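L-asparagine oxygenase (Streptomyces coelicolor, PDB 2OG5) hydroxylates free L-asparagine at C3, using iron(II), 2-oxoglutarate and dioxygen, to supply (2S,3S)-3-hydroxyasparagine for the calcium-dependent lipopeptide antibiotic. Local coordinates at residues L147-G152 with H179-F184; A183-R188 with Y348-A353; V132-A137 with G152-D157. All coordinates share one frame; numbering follows the deposited sequence. Where two conformers were deposited one is given.

Contact 1: L147-G152 with H179-F184; sequences LPEKNG and HNENAF. With NA (sodium ion), chain B; ACY (acetic acid), chain C.
Glu149 reaches from one loop toward Glu181 and Asn182 of another, and the three acidic and amide side chains that converge there all bind the substrate L-asparagine. Glu149 spans most of the gap: CG is swung opposite the backbone N (chi1 170°) and the chain is extended beyond it. The CA atoms of Glu149 and Asn182 are 9.8 Å apart. OE1 of Glu149 stands 3.1 Å from the atom deposited as OD1 of Asn182, whose amide is probably modelled turned over. The two side chains come from opposite directions, their flat ends inclined by 43°. Glu181 behaves differently, because its chain bends at chi2 and brings the carboxylate round to the metal. OE1 of Glu181 binds the sodium ion at 2.0 Å and NE2 of His179 binds it at 2.4 Å. His311 and three waters complete the shell, and sodium here occupies the iron site, a facial triad of two histidines and one carboxylate. The other oxygen, OE2 of Glu181, faces OE2 of Glu149 at 3.7 Å, like charges with carboxylate planes 19° apart; Arg329, in a long, weak ion pair with Glu181, may ease this crowding of charge. A water is modelled between this pair, at separations so short that its details are doubtful. In the surrounding fold, 147-152 links strand 142-146 to strand 156-158, while 179-184 leads out of strand 176-179 toward strand 191-196, and Phe331 of strand 326-333 touches both glutamates.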
loop_
_atom_site.group_PDB
_atom_site.type_symbol
_atom_site.label_atom_id
_atom_site.label_comp_id
_atom_site.label_asym_id
_atom_site.label_seq_id
_atom_site.Cartn_x
_atom_site.Cartn_y
_atom_site.Cartn_z
ATOM N N LEU A 147 -14.658 -4.983 -1.209
ATOM C CA LEU A 147 -15.253 -6.310 -1.400
ATOM C C LEU A 147 -14.828 -6.981 -2.725
ATOM O O LEU A 147 -14.522 -8.188 -2.751
ATOM C CB LEU A 147 -16.773 -6.212 -1.274
ATOM C CG LEU A 147 -17.523 -7.544 -1.347
ATOM C CD1 LEU A 147 -16.987 -8.543 -0.315
ATOM C CD2 LEU A 147 -19.025 -7.356 -1.181
ATOM N N PRO A 148 -14.803 -6.227 -3.838
ATOM C CA PRO A 148 -14.400 -6.850 -5.110
ATOM C C PRO A 148 -12.916 -7.157 -5.322
ATOM O O PRO A 148 -12.551 -7.704 -6.376
ATOM C CB PRO A 148 -14.848 -5.818 -6.157
ATOM C CG PRO A 148 -15.811 -4.966 -5.473
ATOM C CD PRO A 148 -15.292 -4.863 -4.073
ATOM N N GLU A 149 -12.067 -6.817 -4.352
ATOM C CA GLU A 149 -10.625 -7.031 -4.474
ATOM C C GLU A 149 -10.126 -7.886 -3.300
ATOM O O GLU A 149 -10.246 -7.492 -2.136
ATOM C CB GLU A 149 -9.921 -5.674 -4.505
ATOM C CG GLU A 149 -8.410 -5.700 -4.396
ATOM C CD GLU A 149 -7.805 -4.311 -4.255
ATOM O OE1 GLU A 149 -8.278 -3.517 -3.405
ATOM O OE2 GLU A 149 -6.835 -4.025 -4.998
ATOM N N LYS A 150 -9.601 -9.074 -3.613
ATOM C CA LYS A 150 -9.125 -10.000 -2.585
ATOM C C LYS A 150 -10.235 -10.307 -1.564
ATOM O O LYS A 150 -9.975 -10.508 -0.364
ATOM C CB LYS A 150 -7.878 -9.430 -1.893
ATOM C CG LYS A 150 -6.650 -9.321 -2.802
ATOM C CD LYS A 150 -5.893 -10.624 -2.873
ATOM C CE LYS A 150 -4.411 -10.420 -3.104
ATOM N NZ LYS A 150 -3.685 -11.672 -2.853
ATOM N N ASN A 151 -11.478 -10.332 -2.039
ATOM C CA ASN A 151 -12.641 -10.661 -1.221
ATOM C C ASN A 151 -12.763 -9.810 0.051
ATOM O O ASN A 151 -13.321 -10.240 1.057
ATOM C CB ASN A 151 -12.668 -12.169 -0.910
ATOM C CG ASN A 151 -12.940 -13.027 -2.149
ATOM O OD1 ASN A 151 -13.323 -12.522 -3.212
ATOM N ND2 ASN A 151 -12.766 -14.335 -2.005
ATOM N N GLY A 152 -12.268 -8.575 -0.017
ATOM C CA GLY A 152 -12.393 -7.646 1.093
ATOM C C GLY A 152 -11.541 -7.953 2.306
ATOM O O GLY A 152 -11.749 -7.360 3.357
ATOM N N HIS A 179 1.310 3.557 -10.319
ATOM C CA HIS A 179 -0.084 3.883 -10.072
ATOM C C HIS A 179 -0.311 4.268 -8.619
ATOM O O HIS A 179 0.415 3.835 -7.721
ATOM C CB HIS A 179 -0.984 2.689 -10.416
ATOM C CG HIS A 179 -0.716 1.471 -9.587
ATOM N ND1 HIS A 179 0.358 0.633 -9.810
ATOM C CD2 HIS A 179 -1.376 0.956 -8.523
ATOM C CE1 HIS A 179 0.347 -0.342 -8.919
ATOM N NE2 HIS A 179 -0.695 -0.170 -8.125
ATOM N N ASN A 180 -1.340 5.084 -8.408
ATOM C CA ASN A 180 -1.972 5.196 -7.095
ATOM C C ASN A 180 -2.856 3.969 -6.930
ATOM O O ASN A 180 -3.501 3.539 -7.892
ATOM C CB ASN A 180 -2.839 6.456 -6.993
ATOM C CG ASN A 180 -2.026 7.740 -7.068
ATOM O OD1 ASN A 180 -2.158 8.505 -8.018
ATOM N ND2 ASN A 180 -1.195 7.988 -6.056
ATOM N N GLU A 181 -2.860 3.394 -5.733
ATOM C CA GLU A 181 -3.703 2.239 -5.448
ATOM C C GLU A 181 -5.174 2.610 -5.606
ATOM O O GLU A 181 -5.637 3.579 -5.014
ATOM C CB GLU A 181 -3.446 1.736 -4.029
ATOM C CG GLU A 181 -4.009 0.355 -3.760
ATOM C CD GLU A 181 -3.308 -0.720 -4.539
ATOM O OE1 GLU A 181 -2.144 -0.508 -4.938
ATOM O OE2 GLU A 181 -3.923 -1.784 -4.793
ATOM N N ASN A 182 -5.890 1.822 -6.403
ATOM C CA ASN A 182 -7.322 1.977 -6.626
ATOM C C ASN A 182 -7.664 3.418 -6.985
ATOM O O ASN A 182 -8.593 4.009 -6.435
ATOM C CB ASN A 182 -8.142 1.488 -5.409
ATOM C CG ASN A 182 -7.933 -0.002 -5.116
ATOM O OD1 ASN A 182 -8.180 -0.478 -3.993
ATOM N ND2 ASN A 182 -7.469 -0.742 -6.115
ATOM N N ALA A 183 -6.910 3.964 -7.944
ATOM C CA ALA A 183 -7.019 5.367 -8.342
ATOM C C ALA A 183 -8.445 5.770 -8.718
ATOM O O ALA A 183 -8.860 6.902 -8.464
ATOM C CB ALA A 183 -6.055 5.674 -9.509
ATOM N N PHE A 184 -9.196 4.846 -9.309
ATOM C CA PHE A 184 -10.580 5.109 -9.715
ATOM C C PHE A 184 -11.523 5.411 -8.555
ATOM O O PHE A 184 -12.580 6.000 -8.768
ATOM C CB PHE A 184 -11.138 3.897 -10.473
ATOM C CG PHE A 184 -11.502 2.730 -9.578
ATOM C CD1 PHE A 184 -12.817 2.530 -9.178
ATOM C CD2 PHE A 184 -10.535 1.833 -9.137
ATOM C CE1 PHE A 184 -13.148 1.452 -8.343
ATOM C CE2 PHE A 184 -10.870 0.760 -8.310
ATOM C CZ PHE A 184 -12.173 0.576 -7.920
HETATM NA NA NA B . -0.555 -1.220 -5.932
HETATM C C ACY C . -10.377 -15.832 0.753
HETATM O O ACY C . -11.045 -14.860 0.359
HETATM O OXT ACY C . -10.251 -16.179 1.947
HETATM C CH3 ACY C . -9.668 -16.630 -0.297
HETATM O O HOH W 1 -5.201 -2.924 -6.526
HETATM O O HOH W 2 -1.900 -2.490 -6.570
HETATM O O HOH W 3 0.643 -2.816 -6.346
HETATM O O HOH W 4 0.006 -2.631 -3.889
#

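Contact 2: A183-R188 with Y348-A353; sequences AFHEHR and YVLGAA
A type I beta turn from His185 to Arg188, in the loop that follows the metal-binding strand 176-179, presents its two histidines to Leu350 of the short C-terminal strand 349-350. The meeting is narrow, and one methyl carries it: CD2 of Leu350 lies 3.7 Å from CB of His187, and 4.4 Å from CE1 of His185. Leu350 places that branch by turning CG beside its own backbone N (chi1 -74°), and both imidazoles are met obliquely. Water adds a polar link alongside the apolar one. It lies 2.8 Å from NE2 of His185 and donates to O of Gly351, bridging ring and backbone where the strand has ended, although the 2.5 Å separation from that O is unusually short and uncertain in detail.

Inside the turn, hydrogen bonds position the ring and the carbonyl of His185. N-H of His187 is donated to ND1 of His185 at 2.9 Å, almost exactly in the ring plane, which helps to set the rotation of an imidazole that also meets Phe146 edge-to-face. O of His185 is gripped twice, by N of Arg188 at 3.1 Å, the bond that closes the turn, and by NH1 of Arg188 at 2.9 Å, the two donors arriving from opposite faces of the carbonyl plane. The Arg188 side chain turns back so that the edge of its guanidinium meets the turn's first carbonyl. Strand 349-350 pairs in parallel with strand 142-146, Leu350 bonding to Ala145 and Leu147. The i to i+3 bond is typical of a type I turn, set here beside the sheet of an iron(II)/2-oxoglutarate jelly roll.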
loop_
_atom_site.group_PDB
_atom_site.type_symbol
_atom_site.label_atom_id
_atom_site.label_comp_id
_atom_site.label_asym_id
_atom_site.label_seq_id
_atom_site.Cartn_x
_atom_site.Cartn_y
_atom_site.Cartn_z
ATOM N N ALA A 183 -6.910 3.964 -7.944
ATOM C CA ALA A 183 -7.019 5.367 -8.342
ATOM C C ALA A 183 -8.445 5.770 -8.718
ATOM O O ALA A 183 -8.860 6.902 -8.464
ATOM C CB ALA A 183 -6.055 5.674 -9.509
ATOM N N PHE A 184 -9.196 4.846 -9.309
ATOM C CA PHE A 184 -10.580 5.109 -9.715
ATOM C C PHE A 184 -11.523 5.411 -8.555
ATOM O O PHE A 184 -12.580 6.000 -8.768
ATOM C CB PHE A 184 -11.138 3.897 -10.473
ATOM C CG PHE A 184 -11.502 2.730 -9.578
ATOM C CD1 PHE A 184 -12.817 2.530 -9.178
ATOM C CD2 PHE A 184 -10.535 1.833 -9.137
ATOM C CE1 PHE A 184 -13.148 1.452 -8.343
ATOM C CE2 PHE A 184 -10.870 0.760 -8.310
ATOM C CZ PHE A 184 -12.173 0.576 -7.920
ATOM N N HIS A 185 -11.181 4.963 -7.350
ATOM C CA HIS A 185 -12.157 4.911 -6.254
ATOM C C HIS A 185 -12.128 6.170 -5.388
ATOM O O HIS A 185 -11.058 6.639 -4.992
ATOM C CB HIS A 185 -11.876 3.670 -5.411
ATOM C CG HIS A 185 -13.034 3.212 -4.583
ATOM N ND1 HIS A 185 -13.544 3.953 -3.538
ATOM C CD2 HIS A 185 -13.747 2.060 -4.611
ATOM C CE1 HIS A 185 -14.541 3.290 -2.976
ATOM N NE2 HIS A 185 -14.680 2.135 -3.603
ATOM N N GLU A 186 -13.315 6.701 -5.103
ATOM C CA GLU A 186 -13.482 7.880 -4.246
ATOM C C GLU A 186 -12.844 7.709 -2.871
ATOM O O GLU A 186 -12.338 8.670 -2.294
ATOM C CB GLU A 186 -14.979 8.186 -4.081
ATOM C CG GLU A 186 -15.308 9.348 -3.148
ATOM C CD GLU A 186 -16.804 9.564 -2.939
ATOM O OE1 GLU A 186 -17.633 8.787 -3.483
ATOM O OE2 GLU A 186 -17.139 10.515 -2.195
ATOM N N HIS A 187 -12.891 6.489 -2.345
ATOM C CA HIS A 187 -12.341 6.174 -1.028
ATOM C C HIS A 187 -11.158 5.239 -1.144
ATOM O O HIS A 187 -10.972 4.343 -0.325
ATOM C CB HIS A 187 -13.428 5.573 -0.139
ATOM C CG HIS A 187 -14.549 6.517 0.125
ATOM N ND1 HIS A 187 -14.362 7.714 0.772
ATOM C CD2 HIS A 187 -15.870 6.445 -0.167
ATOM C CE1 HIS A 187 -15.516 8.351 0.856
ATOM N NE2 HIS A 187 -16.447 7.603 0.291
ATOM N N ARG A 188 -10.335 5.482 -2.155
ATOM C CA ARG A 188 -9.100 4.731 -2.325
ATOM C C ARG A 188 -8.218 4.847 -1.077
ATOM O O ARG A 188 -8.350 5.787 -0.296
ATOM C CB ARG A 188 -8.364 5.223 -3.560
ATOM C CG ARG A 188 -7.898 6.660 -3.497
ATOM C CD ARG A 188 -7.454 7.115 -4.878
ATOM N NE ARG A 188 -7.253 8.557 -4.949
ATOM C CZ ARG A 188 -8.221 9.457 -5.115
ATOM N NH1 ARG A 188 -9.492 9.094 -5.228
ATOM N NH2 ARG A 188 -7.917 10.746 -5.173
ATOM N N TYR A 348 -15.436 -2.856 8.054
ATOM C CA TYR A 348 -14.182 -2.415 7.451
ATOM C C TYR A 348 -14.099 -2.742 5.961
ATOM O O TYR A 348 -13.070 -2.488 5.336
ATOM C CB TYR A 348 -13.000 -3.049 8.183
ATOM C CG TYR A 348 -12.892 -2.613 9.624
ATOM C CD1 TYR A 348 -12.292 -1.397 9.957
ATOM C CD2 TYR A 348 -13.422 -3.384 10.652
ATOM C CE1 TYR A 348 -12.194 -0.993 11.259
ATOM C CE2 TYR A 348 -13.327 -2.972 11.981
ATOM C CZ TYR A 348 -12.711 -1.777 12.275
ATOM O OH TYR A 348 -12.618 -1.355 13.577
ATOM N N VAL A 349 -15.173 -3.297 5.402
ATOM C CA VAL A 349 -15.187 -3.715 4.000
ATOM C C VAL A 349 -16.098 -2.784 3.203
ATOM O O VAL A 349 -17.300 -2.704 3.458
ATOM C CB VAL A 349 -15.663 -5.172 3.862
ATOM C CG1 VAL A 349 -15.711 -5.598 2.382
ATOM C CG2 VAL A 349 -14.769 -6.105 4.683
ATOM N N LEU A 350 -15.503 -2.076 2.243
ATOM C CA LEU A 350 -16.212 -1.115 1.419
ATOM C C LEU A 350 -16.779 -1.800 0.185
ATOM O O LEU A 350 -16.072 -2.547 -0.508
ATOM C CB LEU A 350 -15.272 0.024 0.984
ATOM C CG LEU A 350 -14.871 1.072 2.034
ATOM C CD1 LEU A 350 -13.873 0.524 3.037
ATOM C CD2 LEU A 350 -14.258 2.281 1.324
ATOM N N GLY A 351 -18.059 -1.559 -0.069
ATOM C CA GLY A 351 -18.706 -2.038 -1.285
ATOM C C GLY A 351 -19.336 -0.867 -2.004
ATOM O O GLY A 351 -18.783 0.238 -2.010
ATOM N N ALA A 352 -20.500 -1.093 -2.594
ATOM C CA ALA A 352 -21.175 -0.062 -3.377
ATOM C C ALA A 352 -21.890 0.928 -2.471
ATOM O O ALA A 352 -22.360 0.573 -1.388
ATOM C CB ALA A 352 -22.175 -0.703 -4.321
ATOM N N ALA A 353 -21.965 2.176 -2.914
ATOM C CA ALA A 353 -22.931 3.125 -2.360
ATOM C C ALA A 353 -24.037 3.269 -3.398
ATOM O O ALA A 353 -23.957 2.656 -4.466
ATOM C CB ALA A 353 -22.269 4.461 -2.086
HETATM O O HOH W 5 -17.060 0.677 -3.801
#

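Contact 3: V132-A137 with G152-D157; sequences VLLMTA and GALVQD
Leu133 and Leu134, neighbours on helix 128-140, point toward Leu154 and Val155 on the chain that runs into strand 156-158, and four buried side chains settle the packing between them. Val155 is the piece that divides the work. With CG1 opposite the backbone N (chi1 179°) and CG2 beside it, the branches of Val155 point to different leucines: CG1 of Val155 meets CD1 of Leu133 at 3.9 Å, while CG2 of Val155 lies 4.0 Å from CG of Leu134. Both pairs run at a slant to each other. Leu134 and Leu154 are instead turned at about a right angle, and here it is a branch against a stem, CD2 of Leu134 coming to 3.9 Å from CB of Leu154. The same CD2 also touches CG2 of Val155, so one methyl of Leu134 packs against both residues.

Polar groups nearby are turned to partners of their own. NE2 of Gln156 donates to O of Ala153 at 2.8 Å, nearly straight (172°) and in the carbonyl plane, which pins the amide across the bend in the chain. OE1 of Gln156 is left to accept from Arg329, a residue that binds L-asparagine, consistent with a second-shell role in positioning Arg329. On the helix, OG1 of Thr136 donates back to O of Val132 at 2.9 Å, from the face of that carbonyl opposite the N of Thr136. Around the leucines, Thr330 of strand 326-333 and Trp68, Val69 and Ala72 of helix 66-76 add further walls. Across the interface itself, then, the chemistry is purely apolar: cohesion comes from van der Waals contact and burial of apolar surface, and direction enters through the hydrogen bonds made within each segment and with the sheet beyond.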
loop_
_atom_site.group_PDB
_atom_site.type_symbol
_atom_site.label_atom_id
_atom_site.label_comp_id
_atom_site.label_asym_id
_atom_site.label_seq_id
_atom_site.Cartn_x
_atom_site.Cartn_y
_atom_site.Cartn_z
ATOM N N VAL A 132 1.005 -7.190 13.197
ATOM C CA VAL A 132 1.788 -5.997 12.884
ATOM C C VAL A 132 1.020 -5.022 11.969
ATOM O O VAL A 132 0.952 -3.816 12.235
ATOM C CB VAL A 132 3.131 -6.382 12.244
ATOM C CG1 VAL A 132 3.841 -5.161 11.682
ATOM C CG2 VAL A 132 4.006 -7.110 13.267
ATOM N N LEU A 133 0.447 -5.542 10.889
ATOM C CA LEU A 133 -0.238 -4.683 9.935
ATOM C C LEU A 133 -1.477 -4.029 10.526
ATOM O O LEU A 133 -1.699 -2.839 10.313
ATOM C CB LEU A 133 -0.605 -5.460 8.670
ATOM C CG LEU A 133 0.563 -5.700 7.712
ATOM C CD1 LEU A 133 0.204 -6.821 6.734
ATOM C CD2 LEU A 133 0.949 -4.425 6.941
ATOM N N LEU A 134 -2.306 -4.786 11.242
ATOM C CA LEU A 134 -3.565 -4.212 11.703
ATOM C C LEU A 134 -3.337 -3.256 12.882
ATOM O O LEU A 134 -4.049 -2.254 13.026
ATOM C CB LEU A 134 -4.610 -5.296 12.002
ATOM C CG LEU A 134 -5.093 -6.069 10.758
ATOM C CD1 LEU A 134 -6.212 -7.057 11.094
ATOM C CD2 LEU A 134 -5.552 -5.139 9.646
ATOM N N MET A 135 -2.333 -3.525 13.715
ATOM C CA MET A 135 -1.968 -2.564 14.773
ATOM C C MET A 135 -1.536 -1.242 14.141
ATOM O O MET A 135 -2.036 -0.177 14.511
ATOM C CB MET A 135 -0.858 -3.107 15.682
ATOM C CG MET A 135 -1.320 -4.197 16.622
ATOM S SD MET A 135 -0.078 -4.704 17.842
ATOM C CE MET A 135 1.153 -5.492 16.793
ATOM N N THR A 136 -0.651 -1.300 13.154
ATOM C CA THR A 136 -0.160 -0.078 12.516
ATOM C C THR A 136 -1.288 0.666 11.802
ATOM O O THR A 136 -1.352 1.895 11.848
ATOM C CB THR A 136 0.978 -0.358 11.529
ATOM O OG1 THR A 136 1.989 -1.135 12.190
ATOM C CG2 THR A 136 1.588 0.946 11.016
ATOM N N ALA A 137 -2.184 -0.067 11.148
ATOM C CA ALA A 137 -3.323 0.558 10.481
ATOM C C ALA A 137 -4.170 1.349 11.466
ATOM O O ALA A 137 -4.614 2.457 11.173
ATOM C CB ALA A 137 -4.184 -0.501 9.784
ATOM N N GLY A 152 -12.268 -8.575 -0.017
ATOM C CA GLY A 152 -12.393 -7.646 1.093
ATOM C C GLY A 152 -11.541 -7.953 2.306
ATOM O O GLY A 152 -11.749 -7.360 3.357
ATOM N N ALA A 153 -10.563 -8.851 2.161
ATOM C CA ALA A 153 -9.697 -9.213 3.296
ATOM C C ALA A 153 -8.844 -8.023 3.718
ATOM O O ALA A 153 -8.323 -7.294 2.884
ATOM C CB ALA A 153 -8.793 -10.355 2.934
ATOM N N LEU A 154 -8.687 -7.837 5.024
ATOM C CA LEU A 154 -7.869 -6.727 5.516
ATOM C C LEU A 154 -6.381 -6.933 5.326
ATOM O O LEU A 154 -5.640 -5.956 5.232
ATOM C CB LEU A 154 -8.138 -6.452 6.993
ATOM C CG LEU A 154 -9.581 -6.073 7.317
ATOM C CD1 LEU A 154 -9.703 -5.707 8.792
ATOM C CD2 LEU A 154 -10.086 -4.941 6.436
ATOM N N VAL A 155 -5.942 -8.190 5.275
ATOM C CA VAL A 155 -4.529 -8.520 5.117
ATOM C C VAL A 155 -4.384 -9.418 3.888
ATOM O O VAL A 155 -4.857 -10.567 3.889
ATOM C CB VAL A 155 -3.960 -9.191 6.381
ATOM C CG1 VAL A 155 -2.496 -9.539 6.177
ATOM C CG2 VAL A 155 -4.153 -8.284 7.622
ATOM N N GLN A 156 -3.713 -8.906 2.858
ATOM C CA GLN A 156 -3.696 -9.540 1.535
ATOM C C GLN A 156 -2.276 -9.931 1.154
ATOM O O GLN A 156 -1.328 -9.185 1.402
ATOM C CB GLN A 156 -4.272 -8.574 0.489
ATOM C CG GLN A 156 -5.646 -8.027 0.897
ATOM C CD GLN A 156 -6.242 -7.006 -0.052
ATOM O OE1 GLN A 156 -5.684 -6.699 -1.110
ATOM N NE2 GLN A 156 -7.386 -6.453 0.345
ATOM N N ASP A 157 -2.131 -11.093 0.528
ATOM C CA ASP A 157 -0.816 -11.575 0.135
ATOM C C ASP A 157 -0.396 -11.000 -1.203
ATOM O O ASP A 157 -1.211 -10.863 -2.133
ATOM C CB ASP A 157 -0.794 -13.104 0.043
ATOM C CG ASP A 157 -0.956 -13.776 1.390
ATOM O OD1 ASP A 157 -0.351 -13.316 2.370
ATOM O OD2 ASP A 157 -1.674 -14.797 1.476
#

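Set side by side, the contacts illustrate a general principle: polar contacts line the active site while apolar ones fill the core. Contact 1, partly buried, is built from carboxylates, an amide and a metal; contacts 2 and 3 are buried, the former joining an aliphatic branch to histidines beside a water, the latter wholly aliphatic. Contacts 1 and 2 share Ala183 and Phe184, and a backbone hydrogen bond, N of Leu147 to O of Leu350 at 2.9 Å, ties their segments together. Contacts 1 and 3 share Gly152, and NZ of Lys150 is hydrogen-bonded to O of Asp157 at 2.7 Å. Contacts 2 and 3 both reach the larger sheet; contact 1 joins loops following strands of both sheets.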